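PDB 2J3X: C2 toxin component I from Clostridium botulinum, which is the enzymatic component of the binary C2 toxin and acts as an ADP-ribosyltransferase, an enzyme that transfers ADP-ribose from NAD to target proteins. Local coordinates for residues A[84-89]-A[187-192]. The protein carries 2 engineered substitutions. Numbering follows the deposited sequence. Where two conformers were deposited one is given.
With SO4 (sulfate ion), chain M.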
# COMPACT_ATOMS: atom_id res chain seq x y z
N ARG A 84 -14.55 5.26 -13.99
CA ARG A 84 -16.00 5.02 -14.05
C ARG A 84 -16.51 4.11 -12.94
O ARG A 84 -17.62 4.30 -12.42
CB ARG A 84 -16.40 4.48 -15.42
CG ARG A 84 -16.37 5.62 -16.49
CD ARG A 84 -16.36 5.08 -17.92
NE ARG A 84 -16.08 6.17 -18.86
CZ ARG A 84 -15.61 5.99 -20.10
NH1 ARG A 84 -15.41 4.75 -20.60
NH2 ARG A 84 -15.36 7.06 -20.86
N ILE A 85 -15.71 3.10 -12.60
CA ILE A 85 -16.02 2.18 -11.49
C ILE A 85 -15.99 3.00 -10.19
O ILE A 85 -16.88 2.89 -9.34
CB ILE A 85 -15.08 0.94 -11.46
CG1 ILE A 85 -15.36 0.04 -12.67
CG2 ILE A 85 -15.31 0.11 -10.17
CD1 ILE A 85 -14.19 -0.96 -12.96
N ARG A 86 -14.97 3.83 -10.00
CA ARG A 86 -14.89 4.67 -8.81
C ARG A 86 -16.11 5.54 -8.69
O ARG A 86 -16.66 5.69 -7.58
CB ARG A 86 -13.65 5.58 -8.85
CG ARG A 86 -12.33 4.84 -8.68
CD ARG A 86 -11.25 5.91 -8.73
NE ARG A 86 -9.89 5.36 -8.86
CZ ARG A 86 -8.83 6.08 -9.23
NH1 ARG A 86 -8.95 7.38 -9.55
NH2 ARG A 86 -7.64 5.49 -9.27
N GLU A 87 -16.49 6.14 -9.81
CA GLU A 87 -17.65 7.02 -9.85
C GLU A 87 -18.95 6.27 -9.56
O GLU A 87 -19.80 6.78 -8.80
CB GLU A 87 -17.72 7.71 -11.20
CG GLU A 87 -18.82 8.73 -11.38
CD GLU A 87 -18.85 9.35 -12.79
OE1 GLU A 87 -17.93 9.12 -13.60
OE2 GLU A 87 -19.81 10.08 -13.11
N ALA A 88 -19.09 5.06 -10.09
CA ALA A 88 -20.28 4.22 -9.81
C ALA A 88 -20.35 3.89 -8.31
O ALA A 88 -21.42 3.95 -7.66
CB ALA A 88 -20.22 2.94 -10.65
N LEU A 89 -19.20 3.62 -7.70
CA LEU A 89 -19.20 3.28 -6.26
C LEU A 89 -19.64 4.47 -5.37
O LEU A 89 -20.27 4.27 -4.35
CB LEU A 89 -17.81 2.76 -5.84
CG LEU A 89 -17.43 1.41 -6.45
CD1 LEU A 89 -15.94 1.12 -6.11
CD2 LEU A 89 -18.27 0.30 -5.82
N LEU A 187 -15.75 -2.62 -3.04
CA LEU A 187 -15.55 -1.38 -2.27
C LEU A 187 -14.37 -0.60 -2.89
O LEU A 187 -13.65 -1.14 -3.72
CB LEU A 187 -15.27 -1.67 -0.78
CG LEU A 187 -16.14 -2.72 -0.11
CD1 LEU A 187 -15.57 -2.93 1.30
CD2 LEU A 187 -17.58 -2.25 -0.04
N ASN A 188 -14.24 0.67 -2.49
CA ASN A 188 -13.25 1.59 -3.04
C ASN A 188 -11.83 1.03 -2.92
O ASN A 188 -11.51 0.17 -2.05
CB ASN A 188 -13.31 2.90 -2.23
CG ASN A 188 -14.52 3.74 -2.60
OD1 ASN A 188 -15.05 3.59 -3.69
ND2 ASN A 188 -14.86 4.69 -1.75
N GLN A 189 -10.95 1.58 -3.74
CA GLN A 189 -9.54 1.29 -3.65
C GLN A 189 -8.98 1.82 -2.32
O GLN A 189 -9.49 2.81 -1.75
CB GLN A 189 -8.82 2.11 -4.73
CG GLN A 189 -9.15 1.70 -6.17
CD GLN A 189 -8.11 2.27 -7.13
OE1 GLN A 189 -8.48 2.98 -8.05
NE2 GLN A 189 -6.80 1.96 -6.92
N GLY A 190 -7.90 1.19 -1.86
CA GLY A 190 -7.08 1.79 -0.82
C GLY A 190 -7.48 1.53 0.63
O GLY A 190 -7.01 2.23 1.53
N PHE A 191 -8.33 0.54 0.87
CA PHE A 191 -8.57 0.14 2.24
C PHE A 191 -7.47 -0.77 2.69
O PHE A 191 -6.88 -1.49 1.86
CB PHE A 191 -9.89 -0.65 2.38
CG PHE A 191 -11.12 0.23 2.36
CD1 PHE A 191 -11.35 1.11 3.40
CD2 PHE A 191 -12.02 0.16 1.29
CE1 PHE A 191 -12.47 1.96 3.39
CE2 PHE A 191 -13.16 1.01 1.26
CZ PHE A 191 -13.37 1.89 2.33
N SER A 192 -7.27 -0.82 4.00
CA SER A 192 -6.36 -1.78 4.60
C SER A 192 -7.12 -2.71 5.54
O SER A 192 -8.23 -2.38 5.97
CB SER A 192 -5.28 -1.08 5.43
OG SER A 192 -4.47 -0.29 4.56
S SO4 M . -8.09 10.28 -11.43
O1 SO4 M . -8.09 9.01 -12.24
O2 SO4 M . -9.50 10.67 -11.32
O3 SO4 M . -7.62 9.99 -10.07
O4 SO4 M . -7.31 11.33 -12.08
O HOH W 1 -15.11 5.50 -5.40
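Arg86 reaches from helix 77-90 to the amide of Gln189 and holds it side-on: NE and NH2 both donate to the single oxygen OE1, the NE to OE1 distance being 2.9 Å. OE1 lies at the edge of the guanidinium, almost in its plane, while the amide plane is turned 39° from it; both nitrogens come from the same face of the amide, tilted out of its plane. Neither bond is straight, with 146° at the NE hydrogen, as expected when two N-H groups converge on one atom. The arginine is extended from CG to NE (chi2 -179°), long enough to span the gap. Glutamine suits the other end because its amide also donates: NE2 bonds to the carbonyl oxygens of Ser57 and Phe144, which fixes the rotation of the group. Arg86 NH1 turns instead to a sulfate, probably from the crystallisation liquor, 3.0 Å from NH1 to O3, that Lys72 and Lys224 also bind.

Three residues further along the helix, Leu89 and Asn188 pass in opposite directions, Leu89 CD1 lying 3.6 Å from Asn188 OD1. Asparagine serves here because its amide accepts at OD1 from a water that also donates to the carbonyl O of Arg86, and donates to Asp173 through ND2. Leucine fits this buried spot, its CD1 also packing on the Leu187 backbone.

The contact thus sets helix 77-90, within the first ADP-ribosyltransferase exoenzyme region, against the short loop joining strands 183-187 and 191-203, which are not neighbours in the sheet; backbone hydrogen bonds join Leu187 to Ile147 and Phe191 to Lys143.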